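Local coordinates for protein Lys-gingipain catalytic subunit (Porphyromonas gingivalis, PDB 4RBM) that cleaves proteins after lysine as a secreted cysteine endopeptidase of the C25 family, degrading host proteins such as collagen and immunoglobulins, at residues Asn247-Ala252 and Ser280-Trp285; Tyr149-Leu154 and Gly185-Tyr190; Met366-Met371 and Arg440-Pro445. One frame throughout, in Å; residues are numbered along the deposited sequence.

Contact 1 of 3, residues Asn247-Ala252 and Ser280-Trp285; sequences NCCITA and SPNSYW. With CKC ((3S)-3,7-diaminoheptan-2-one), chain R.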
loop_
_atom_site.group_PDB
_atom_site.type_symbol
_atom_site.label_atom_id
_atom_site.label_comp_id
_atom_site.label_asym_id
_atom_site.label_seq_id
_atom_site.Cartn_x
_atom_site.Cartn_y
_atom_site.Cartn_z
ATOM N N ASN A 247 -8.633 -7.413 8.750
ATOM C CA ASN A 247 -9.906 -6.706 8.973
ATOM C C ASN A 247 -10.383 -7.207 10.306
ATOM O O ASN A 247 -11.140 -8.185 10.390
ATOM C CB ASN A 247 -10.889 -6.940 7.839
ATOM C CG ASN A 247 -10.463 -6.291 6.550
ATOM O OD1 ASN A 247 -10.212 -6.976 5.542
ATOM N ND2 ASN A 247 -10.338 -4.953 6.537
ATOM N N CYS A 248 -9.801 -6.627 11.362
ATOM C CA CYS A 248 -9.972 -7.086 12.741
ATOM C C CYS A 248 -9.486 -6.020 13.689
ATOM O O CYS A 248 -8.916 -5.016 13.247
ATOM C CB CYS A 248 -9.217 -8.398 12.961
ATOM S SG CYS A 248 -7.440 -8.297 12.647
ATOM N N CYS A 249 -9.741 -6.199 14.998
ATOM C CA CYS A 249 -9.314 -5.135 15.904
ATOM C C CYS A 249 -7.826 -5.124 16.164
ATOM O O CYS A 249 -7.115 -6.110 16.003
ATOM C CB CYS A 249 -9.911 -5.280 17.320
ATOM S SG CYS A 249 -11.716 -5.557 17.276
ATOM N N ILE A 250 -7.362 -3.900 16.396
ATOM C CA ILE A 250 -6.138 -3.399 17.009
ATOM C C ILE A 250 -4.791 -4.030 16.553
ATOM O O ILE A 250 -3.785 -3.629 17.130
ATOM C CB ILE A 250 -6.255 -3.492 18.570
ATOM C CG1 ILE A 250 -6.349 -4.951 19.092
ATOM C CG2 ILE A 250 -7.427 -2.635 19.081
ATOM C CD1 ILE A 250 -6.524 -5.054 20.673
ATOM N N THR A 251 -4.722 -4.831 15.458
ATOM C CA THR A 251 -3.414 -5.386 15.039
ATOM C C THR A 251 -2.428 -4.309 14.537
ATOM O O THR A 251 -1.233 -4.594 14.416
ATOM C CB THR A 251 -3.571 -6.441 13.958
ATOM O OG1 THR A 251 -4.167 -5.839 12.800
ATOM C CG2 THR A 251 -4.382 -7.653 14.428
ATOM N N ALA A 252 -2.929 -3.121 14.173
ATOM C CA ALA A 252 -2.071 -2.041 13.690
ATOM C C ALA A 252 -1.965 -0.934 14.756
ATOM O O ALA A 252 -1.761 0.217 14.403
ATOM C CB ALA A 252 -2.600 -1.477 12.358
ATOM N N SER A 280 -5.777 0.434 14.044
ATOM C CA SER A 280 -5.158 0.820 15.312
ATOM C C SER A 280 -6.178 0.588 16.486
ATOM O O SER A 280 -5.827 -0.124 17.439
ATOM C CB SER A 280 -4.657 2.254 15.255
ATOM O OG SER A 280 -4.356 2.709 16.563
ATOM N N PRO A 281 -7.445 1.075 16.411
ATOM C CA PRO A 281 -8.431 0.740 17.460
ATOM C C PRO A 281 -9.231 -0.505 17.058
ATOM O O PRO A 281 -8.878 -1.193 16.094
ATOM C CB PRO A 281 -9.340 1.971 17.436
ATOM C CG PRO A 281 -9.478 2.202 15.930
ATOM C CD PRO A 281 -8.043 2.016 15.437
ATOM N N ASN A 282 -10.346 -0.758 17.743
ATOM C CA ASN A 282 -11.234 -1.849 17.330
ATOM C C ASN A 282 -11.797 -1.561 15.946
ATOM O O ASN A 282 -11.995 -0.392 15.597
ATOM C CB ASN A 282 -12.411 -1.953 18.316
ATOM C CG ASN A 282 -12.084 -2.597 19.642
ATOM O OD1 ASN A 282 -11.020 -3.189 19.839
ATOM N ND2 ASN A 282 -12.975 -2.426 20.614
ATOM N N SER A 283 -12.032 -2.612 15.153
ATOM C CA SER A 283 -12.773 -2.472 13.903
ATOM C C SER A 283 -14.150 -3.054 14.187
ATOM O O SER A 283 -14.344 -3.715 15.222
ATOM C CB SER A 283 -12.078 -3.150 12.716
ATOM O OG SER A 283 -12.176 -4.555 12.867
ATOM N N TYR A 284 -15.120 -2.740 13.346
ATOM C CA TYR A 284 -16.486 -3.190 13.587
ATOM C C TYR A 284 -16.925 -4.097 12.456
ATOM O O TYR A 284 -16.478 -3.923 11.314
ATOM C CB TYR A 284 -17.440 -2.000 13.787
ATOM C CG TYR A 284 -17.260 -1.333 15.137
ATOM C CD1 TYR A 284 -16.126 -0.563 15.416
ATOM C CD2 TYR A 284 -18.209 -1.485 16.143
ATOM C CE1 TYR A 284 -15.944 0.028 16.663
ATOM C CE2 TYR A 284 -18.063 -0.854 17.372
ATOM C CZ TYR A 284 -16.908 -0.139 17.644
ATOM O OH TYR A 284 -16.776 0.472 18.858
ATOM N N TRP A 285 -17.780 -5.082 12.777
ATOM C CA TRP A 285 -18.247 -6.083 11.804
ATOM C C TRP A 285 -18.991 -5.463 10.619
ATOM O O TRP A 285 -18.692 -5.807 9.466
ATOM C CB TRP A 285 -19.145 -7.105 12.483
ATOM C CG TRP A 285 -18.417 -8.014 13.421
ATOM C CD1 TRP A 285 -18.432 -7.966 14.786
ATOM C CD2 TRP A 285 -17.602 -9.149 13.067
ATOM N NE1 TRP A 285 -17.670 -8.995 15.306
ATOM C CE2 TRP A 285 -17.152 -9.737 14.274
ATOM C CE3 TRP A 285 -17.234 -9.749 11.842
ATOM C CZ2 TRP A 285 -16.403 -10.929 14.298
ATOM C CZ3 TRP A 285 -16.462 -10.909 11.867
ATOM C CH2 TRP A 285 -16.062 -11.490 13.082
HETATM C CAK CKC R . -11.535 -7.337 16.828
HETATM C C CKC R . -12.719 -8.162 17.222
HETATM O O CKC R . -12.601 -8.946 18.152
HETATM C CA CKC R . -14.117 -7.726 16.764
HETATM N N CKC R . -14.391 -6.835 17.861
HETATM C CAL CKC R . -14.265 -6.942 15.436
HETATM C CAH CKC R . -13.965 -7.830 14.243
HETATM C CAG CKC R . -14.471 -7.239 12.928
HETATM C CAI CKC R . -13.994 -8.255 11.894
HETATM N NAM CKC R . -14.179 -7.852 10.484
#

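Contact 2 of 3, residues Tyr149-Leu154 and Gly185-Tyr190; sequences YLEKVL and GYTDVY. With NI (nickel (II) ion), chain F; NA (sodium ion), chain G; HIS (histidine), chain H.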
loop_
_atom_site.group_PDB
_atom_site.type_symbol
_atom_site.label_atom_id
_atom_site.label_comp_id
_atom_site.label_asym_id
_atom_site.label_seq_id
_atom_site.Cartn_x
_atom_site.Cartn_y
_atom_site.Cartn_z
ATOM N N TYR A 149 4.436 -18.031 -6.833
ATOM C CA TYR A 149 3.771 -17.768 -5.539
ATOM C C TYR A 149 2.776 -16.595 -5.694
ATOM O O TYR A 149 1.813 -16.504 -4.938
ATOM C CB TYR A 149 4.773 -17.511 -4.389
ATOM C CG TYR A 149 5.125 -16.047 -4.183
ATOM C CD1 TYR A 149 6.079 -15.421 -4.983
ATOM C CD2 TYR A 149 4.484 -15.285 -3.205
ATOM C CE1 TYR A 149 6.403 -14.071 -4.804
ATOM C CE2 TYR A 149 4.794 -13.934 -3.021
ATOM C CZ TYR A 149 5.746 -13.333 -3.834
ATOM O OH TYR A 149 6.066 -12.014 -3.653
ATOM N N LEU A 150 2.976 -15.752 -6.722
ATOM C CA LEU A 150 2.100 -14.609 -7.007
ATOM C C LEU A 150 0.716 -15.007 -7.478
ATOM O O LEU A 150 -0.190 -14.175 -7.434
ATOM C CB LEU A 150 2.737 -13.711 -8.074
ATOM C CG LEU A 150 4.038 -13.024 -7.651
ATOM C CD1 LEU A 150 4.684 -12.283 -8.833
ATOM C CD2 LEU A 150 3.813 -12.032 -6.495
ATOM N N GLU A 151 0.551 -16.258 -7.919
ATOM C CA GLU A 151 -0.712 -16.780 -8.431
ATOM C C GLU A 151 -1.539 -17.400 -7.315
ATOM O O GLU A 151 -2.531 -18.081 -7.580
ATOM C CB GLU A 151 -0.402 -17.832 -9.523
ATOM C CG GLU A 151 0.552 -17.312 -10.587
ATOM C CD GLU A 151 0.753 -18.277 -11.736
ATOM O OE1 GLU A 151 0.252 -17.976 -12.841
ATOM O OE2 GLU A 151 1.385 -19.339 -11.533
ATOM N N LYS A 152 -1.144 -17.159 -6.058
ATOM C CA LYS A 152 -1.781 -17.795 -4.911
ATOM C C LYS A 152 -2.162 -16.795 -3.840
ATOM O O LYS A 152 -1.466 -15.789 -3.634
ATOM C CB LYS A 152 -0.831 -18.845 -4.324
ATOM C CG LYS A 152 -0.232 -19.763 -5.403
ATOM C CD LYS A 152 0.695 -20.838 -4.860
ATOM C CE LYS A 152 1.516 -21.439 -6.001
ATOM N NZ LYS A 152 2.369 -22.579 -5.543
ATOM N N VAL A 153 -3.271 -17.086 -3.128
ATOM C CA VAL A 153 -3.757 -16.190 -2.051
ATOM C C VAL A 153 -4.255 -17.010 -0.878
ATOM O O VAL A 153 -4.548 -18.200 -1.022
ATOM C CB VAL A 153 -4.867 -15.177 -2.495
ATOM C CG1 VAL A 153 -4.381 -14.254 -3.622
ATOM C CG2 VAL A 153 -6.177 -15.884 -2.852
ATOM N N LEU A 154 -4.344 -16.368 0.292
ATOM C CA LEU A 154 -4.885 -17.016 1.492
ATOM C C LEU A 154 -6.027 -16.145 1.980
ATOM O O LEU A 154 -5.812 -14.948 2.199
ATOM C CB LEU A 154 -3.806 -17.192 2.609
ATOM C CG LEU A 154 -4.353 -17.687 4.012
ATOM C CD1 LEU A 154 -5.036 -19.087 3.911
ATOM C CD2 LEU A 154 -3.213 -17.781 5.044
ATOM N N GLY A 185 -6.593 -15.568 -13.025
ATOM C CA GLY A 185 -5.227 -16.091 -13.027
ATOM C C GLY A 185 -4.750 -16.743 -11.747
ATOM O O GLY A 185 -3.608 -17.221 -11.690
ATOM N N TYR A 186 -5.601 -16.764 -10.697
ATOM C CA TYR A 186 -5.177 -17.388 -9.442
ATOM C C TYR A 186 -5.298 -18.888 -9.520
ATOM O O TYR A 186 -6.395 -19.413 -9.759
ATOM C CB TYR A 186 -5.999 -16.838 -8.260
ATOM C CG TYR A 186 -5.665 -15.395 -7.959
ATOM C CD1 TYR A 186 -4.491 -15.055 -7.278
ATOM C CD2 TYR A 186 -6.464 -14.360 -8.436
ATOM C CE1 TYR A 186 -4.157 -13.724 -7.035
ATOM C CE2 TYR A 186 -6.156 -13.026 -8.166
ATOM C CZ TYR A 186 -4.998 -12.714 -7.474
ATOM O OH TYR A 186 -4.703 -11.398 -7.210
ATOM N N THR A 187 -4.178 -19.595 -9.300
ATOM C CA THR A 187 -4.168 -21.064 -9.386
ATOM C C THR A 187 -4.489 -21.736 -8.053
ATOM O O THR A 187 -4.982 -22.867 -8.049
ATOM C CB THR A 187 -2.800 -21.547 -9.873
ATOM O OG1 THR A 187 -1.790 -21.162 -8.918
ATOM C CG2 THR A 187 -2.459 -20.984 -11.250
ATOM N N ASP A 188 -4.163 -21.069 -6.942
ATOM C CA ASP A 188 -4.372 -21.636 -5.607
ATOM C C ASP A 188 -5.023 -20.597 -4.718
ATOM O O ASP A 188 -4.405 -19.590 -4.404
ATOM C CB ASP A 188 -3.038 -22.132 -5.000
ATOM C CG ASP A 188 -2.411 -23.252 -5.816
ATOM O OD1 ASP A 188 -1.727 -22.943 -6.808
ATOM O OD2 ASP A 188 -2.714 -24.438 -5.532
ATOM N N VAL A 189 -6.297 -20.806 -4.387
ATOM C CA VAL A 189 -7.032 -19.861 -3.539
ATOM C C VAL A 189 -7.337 -20.597 -2.251
ATOM O O VAL A 189 -8.350 -21.295 -2.148
ATOM C CB VAL A 189 -8.293 -19.334 -4.275
ATOM C CG1 VAL A 189 -9.118 -18.427 -3.367
ATOM C CG2 VAL A 189 -7.900 -18.591 -5.558
ATOM N N TYR A 190 -6.378 -20.549 -1.312
ATOM C CA TYR A 190 -6.515 -21.220 -0.015
ATOM C C TYR A 190 -7.535 -20.434 0.777
ATOM O O TYR A 190 -7.340 -19.224 0.998
ATOM C CB TYR A 190 -5.165 -21.270 0.724
ATOM C CG TYR A 190 -4.018 -21.762 -0.125
ATOM C CD1 TYR A 190 -3.979 -23.080 -0.589
ATOM C CD2 TYR A 190 -2.941 -20.932 -0.421
ATOM C CE1 TYR A 190 -2.904 -23.545 -1.350
ATOM C CE2 TYR A 190 -1.860 -21.391 -1.173
ATOM C CZ TYR A 190 -1.844 -22.695 -1.632
ATOM O OH TYR A 190 -0.756 -23.135 -2.365
HETATM NI NI NI F . 1.782 -20.197 -13.303
HETATM NA NA NA G . -6.561 -24.089 -9.225
HETATM N N HIS H . 2.335 -15.850 -19.654
HETATM C CA HIS H . 2.499 -17.005 -18.758
HETATM C C HIS H . 1.238 -17.870 -18.785
HETATM O O HIS H . 0.168 -17.404 -18.399
HETATM C CB HIS H . 2.815 -16.520 -17.322
HETATM C CG HIS H . 2.932 -17.617 -16.302
HETATM N ND1 HIS H . 4.135 -18.247 -16.063
HETATM C CD2 HIS H . 1.991 -18.141 -15.484
HETATM C CE1 HIS H . 3.897 -19.125 -15.101
HETATM N NE2 HIS H . 2.619 -19.098 -14.719
HETATM O O HOH W 1 -1.597 -16.036 -13.157
HETATM O O HOH W 2 -7.892 -21.520 -8.889
HETATM O O HOH W 3 -6.267 -25.173 -7.278
HETATM O O HOH W 4 -8.749 -24.674 -9.911
HETATM O O HOH W 5 -6.244 -23.342 -11.315
#

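Contact 3 of 3, residues Met366-Met371 and Arg440-Pro445; sequences MPYRAM and RSNYLP. With HIS (histidine), chain H.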
loop_
_atom_site.group_PDB
_atom_site.type_symbol
_atom_site.label_atom_id
_atom_site.label_comp_id
_atom_site.label_asym_id
_atom_site.label_seq_id
_atom_site.Cartn_x
_atom_site.Cartn_y
_atom_site.Cartn_z
ATOM N N MET A 366 2.642 -1.116 -5.921
ATOM C CA MET A 366 1.528 -1.414 -6.817
ATOM C C MET A 366 1.408 -2.953 -6.879
ATOM O O MET A 366 2.168 -3.604 -7.625
ATOM C CB MET A 366 1.782 -0.800 -8.220
ATOM C CG MET A 366 1.359 0.662 -8.351
ATOM S SD MET A 366 0.874 0.980 -10.065
ATOM C CE MET A 366 0.297 2.671 -9.942
ATOM N N PRO A 367 0.524 -3.593 -6.063
ATOM C CA PRO A 367 0.512 -5.069 -6.051
ATOM C C PRO A 367 0.100 -5.675 -7.375
ATOM O O PRO A 367 -0.737 -5.126 -8.108
ATOM C CB PRO A 367 -0.492 -5.431 -4.951
ATOM C CG PRO A 367 -0.584 -4.172 -4.079
ATOM C CD PRO A 367 -0.424 -3.043 -5.070
ATOM N N TYR A 368 0.727 -6.806 -7.680
ATOM C CA TYR A 368 0.374 -7.623 -8.841
ATOM C C TYR A 368 -0.956 -8.292 -8.548
ATOM O O TYR A 368 -1.321 -8.442 -7.374
ATOM C CB TYR A 368 1.452 -8.686 -9.133
ATOM C CG TYR A 368 2.843 -8.106 -9.258
ATOM C CD1 TYR A 368 3.121 -7.095 -10.180
ATOM C CD2 TYR A 368 3.877 -8.533 -8.424
ATOM C CE1 TYR A 368 4.388 -6.520 -10.261
ATOM C CE2 TYR A 368 5.148 -7.955 -8.489
ATOM C CZ TYR A 368 5.408 -6.974 -9.433
ATOM O OH TYR A 368 6.653 -6.387 -9.491
ATOM N N ARG A 369 -1.667 -8.717 -9.589
ATOM C CA ARG A 369 -2.921 -9.449 -9.407
ATOM C C ARG A 369 -2.765 -10.757 -10.173
ATOM O O ARG A 369 -2.901 -10.806 -11.400
ATOM C CB ARG A 369 -4.142 -8.628 -9.850
ATOM C CG ARG A 369 -4.391 -7.384 -8.967
ATOM C CD ARG A 369 -5.571 -6.569 -9.532
ATOM N NE ARG A 369 -5.302 -6.014 -10.862
ATOM C CZ ARG A 369 -4.761 -4.817 -11.097
ATOM N NH1 ARG A 369 -4.388 -4.037 -10.090
ATOM N NH2 ARG A 369 -4.565 -4.405 -12.342
ATOM N N ALA A 370 -2.357 -11.800 -9.437
ATOM C CA ALA A 370 -1.937 -13.103 -9.966
ATOM C C ALA A 370 -0.610 -12.877 -10.730
ATOM O O ALA A 370 0.117 -11.947 -10.365
ATOM C CB ALA A 370 -3.020 -13.743 -10.848
ATOM N N MET A 371 -0.297 -13.650 -11.782
ATOM C CA MET A 371 0.983 -13.441 -12.480
ATOM C C MET A 371 1.009 -12.109 -13.255
ATOM O O MET A 371 0.207 -11.931 -14.171
ATOM C CB MET A 371 1.318 -14.606 -13.429
ATOM C CG MET A 371 2.702 -14.454 -14.090
ATOM S SD MET A 371 4.112 -14.624 -12.945
ATOM C CE MET A 371 3.962 -16.381 -12.489
ATOM N N ARG A 440 4.163 -0.530 -14.946
ATOM C CA ARG A 440 2.731 -0.511 -15.276
ATOM C C ARG A 440 2.033 -1.451 -14.317
ATOM O O ARG A 440 2.607 -2.479 -13.947
ATOM C CB ARG A 440 2.490 -0.901 -16.744
ATOM C CG ARG A 440 1.045 -0.689 -17.196
ATOM C CD ARG A 440 0.834 -0.928 -18.682
ATOM N NE ARG A 440 -0.601 -1.094 -18.968
ATOM C CZ ARG A 440 -1.104 -1.655 -20.062
ATOM N NH1 ARG A 440 -0.300 -2.094 -21.024
ATOM N NH2 ARG A 440 -2.415 -1.790 -20.201
ATOM N N SER A 441 0.834 -1.076 -13.847
ATOM C CA SER A 441 0.131 -1.907 -12.870
ATOM C C SER A 441 -0.106 -3.301 -13.416
ATOM O O SER A 441 -0.613 -3.467 -14.533
ATOM C CB SER A 441 -1.192 -1.260 -12.475
ATOM O OG SER A 441 -1.976 -2.162 -11.721
ATOM N N ASN A 442 0.301 -4.310 -12.621
ATOM C CA ASN A 442 0.199 -5.731 -12.927
ATOM C C ASN A 442 1.048 -6.128 -14.166
ATOM O O ASN A 442 0.715 -7.071 -14.884
ATOM C CB ASN A 442 -1.262 -6.202 -13.068
ATOM C CG ASN A 442 -1.381 -7.676 -12.834
ATOM O OD1 ASN A 442 -0.573 -8.264 -12.111
ATOM N ND2 ASN A 442 -2.319 -8.323 -13.504
ATOM N N TYR A 443 2.184 -5.438 -14.348
ATOM C CA TYR A 443 3.208 -5.760 -15.342
ATOM C C TYR A 443 4.547 -5.867 -14.644
ATOM O O TYR A 443 4.832 -5.121 -13.700
ATOM C CB TYR A 443 3.323 -4.732 -16.504
ATOM C CG TYR A 443 2.230 -4.851 -17.530
ATOM C CD1 TYR A 443 0.954 -4.363 -17.274
ATOM C CD2 TYR A 443 2.485 -5.381 -18.796
ATOM C CE1 TYR A 443 -0.065 -4.469 -18.217
ATOM C CE2 TYR A 443 1.467 -5.499 -19.748
ATOM C CZ TYR A 443 0.197 -5.034 -19.452
ATOM O OH TYR A 443 -0.819 -5.111 -20.366
ATOM N N LEU A 444 5.377 -6.781 -15.128
ATOM C CA LEU A 444 6.741 -6.880 -14.632
ATOM C C LEU A 444 7.489 -5.596 -15.023
ATOM O O LEU A 444 7.279 -5.064 -16.140
ATOM C CB LEU A 444 7.441 -8.104 -15.234
ATOM C CG LEU A 444 6.937 -9.473 -14.812
ATOM C CD1 LEU A 444 7.484 -10.554 -15.756
ATOM C CD2 LEU A 444 7.269 -9.767 -13.335
ATOM N N PRO A 445 8.356 -5.090 -14.128
ATOM C CA PRO A 445 9.128 -3.892 -14.459
ATOM C C PRO A 445 10.189 -4.159 -15.514
ATOM O O PRO A 445 10.718 -5.271 -15.645
ATOM C CB PRO A 445 9.804 -3.540 -13.128
ATOM C CG PRO A 445 10.000 -4.888 -12.455
ATOM C CD PRO A 445 8.733 -5.632 -12.797
HETATM N N HIS H . 2.335 -15.850 -19.654
HETATM C CA HIS H . 2.499 -17.005 -18.758
HETATM C C HIS H . 1.238 -17.870 -18.785
HETATM O O HIS H . 0.168 -17.404 -18.399
HETATM C CB HIS H . 2.815 -16.520 -17.322
HETATM C CG HIS H . 2.932 -17.617 -16.302
HETATM N ND1 HIS H . 4.135 -18.247 -16.063
HETATM C CD2 HIS H . 1.991 -18.141 -15.484
HETATM C CE1 HIS H . 3.897 -19.125 -15.101
HETATM N NE2 HIS H . 2.619 -19.098 -14.719
HETATM O O HOH W 6 2.062 -3.755 -10.402
HETATM O O HOH W 7 -1.249 -2.663 -9.180
HETATM O O HOH W 8 -2.423 -11.428 -13.963
HETATM O O HOH W 9 -4.472 -6.669 -14.563
#

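Contact 1 of 3, residues Asn247-Ala252 and Ser280-Trp285
Cys249 and Asn282 are nearest neighbours in backbone register, their CA atoms 4.1 Å apart. The amide oxygen OD1 of Asn282 comes to 3.5 Å from CB of Cys249. One backbone bond crosses: Ile250 N donates to Pro281 O over 3.1 Å, from well above the carbonyl plane (55° out of it). Beside it, the CA of Ile250 makes a CH···O contact with Ser280 O, and its CG2 branch lies against the same carbonyl. Set between its own backbone N and carbonyl carbon (chi1 71°), Ser283 OG is brought to 3.2 Å from Cys248 C, yet its hydrogen bond goes to Asp288 in helix 285-293.

The bound (3S)-3,7-diaminoheptan-2-one is joined through CAK to Cys249 SG at 1.8 Å, consistent with a lysine-like covalent inhibitor. Its chain crosses one face of the Trp285 indole, CAG 3.7 Å above the ring plane, and NAM donates to Asn247 O at 3.1 Å. It also hydrogen-bonds His216, the probable catalytic proton donor, Asp288 and Thr214. Farther out, Asn212 and Tyr357 hold the Asn247 amide, and Trp163 stacks on Trp285. The thioether marks Cys249 as nucleophile; an alkyl chain on an aromatic face, its amine on a backbone carbonyl, is consistent with a lysine-selective S1 pocket.

Contact 2 of 3, residues Tyr149-Leu154 and Gly185-Tyr190
Val153 packs its CG1 methyl against the Tyr186 ring, 3.5 Å from CE1, while its CG2 lies alongside Val189, 3.9 Å from CG1. Both branches are used because CG1 stands anti to the carbonyl carbon (chi1 -59°), sending the two methyls to different neighbours. On the other face of the sheet, Leu154 CD1 meets Tyr190 CB at 3.9 Å, the two side chains crossing at about a right angle. Lys152 and Asp188 run side by side there; NZ and OD1 stay 4.3 Å apart, too far for a contact ion pair.

The axes of strands 152-154 and 188-190 approach to 4.8 Å, with N-to-C directions 5° apart. Val153 bonds through both backbone polar atoms, its N to Asp188 O and its O to Tyr190 N, each at 3.0 Å. At the entrance to the strands Glu151 O accepts from Thr187 N, and more weakly from Asp188 N. Thr187 OG1 in turn donates to Asp188 OD1.

The polar rim carries metals, away from the active site and the calcium sites: Glu151 OE2 binds a nickel ion at 2.0 Å together with NE2 of a free histidine and one further atom from elsewhere, a water links Glu151 OE1 to Gly185 O, and Thr187 O coordinates sodium. With helix 163-178 between them, the strands form a beta-alpha-beta crossover unit, in which 188-192 is one of the two outermost strands of the six-stranded mixed sheet.

Contact 3 of 3, residues Met366-Met371 and Arg440-Pro445
Tyr368 and Asn442 bring their CA atoms within 4.5 Å where two irregular segments meet. Residues Arg440 to Tyr443 form a type II beta turn, closed by Tyr443 N to Arg440 O, and Asn442 takes the positive phi (63°) expected at its third position. No direct hydrogen bond joins the two backbones; one water instead bridges Met366 O and Asn442 N.

The Asn442 side chain does most of the work. With CG anti to the backbone N (chi1 -157°), its amide reaches across, and OD1 accepts from Arg369 N at 2.8 Å in a nearly straight bond (174°), though the donor sits above the carbonyl plane. ND2 returns a weak bond to Arg369 O, and another water ties ND2 to the carbonyls of Arg369 and Met371. The Arg369 guanidinium lays one face over Asn442 CB, 3.8 Å from NH2, and NH2 bonds weakly to Ser441 OG; NH1 of Arg369 is hydrogen-bonded to Asn323.

Tyr368 turns its ring edge toward Asn442 CA and hydrogen-bonds through OH to the backbone O of Tyr139 in helix 126-140. The contact thus sets the connection between strands 433-439 and 446-451 of the Ig-like domain against the segment that leaves strand 357-361 of the catalytic domain.

Contact 1 is the buried one and holds the catalytic nucleophile, whereas contacts 2 and 3 are partly buried and lie away from the active site and the calcium sites. Contact 2 is part of the mixed sheet, its edge pair held by regular backbone bonding, whereas contact 1 is built from loops at the ends of two other strands of that sheet. The centres of contacts 1 and 2 are about 26 Å apart. Contacts 2 and 3 touch, with Tyr186 OH 3.4 Å from Arg369 CA and Glu151 OE1 3.6 Å from Met371 CB; both also meet the histidine ligand. Contact 3 differs again: hydrogen bonds of a side-chain amide and bridging waters replace strand pairing where the Ig-like domain meets the catalytic one.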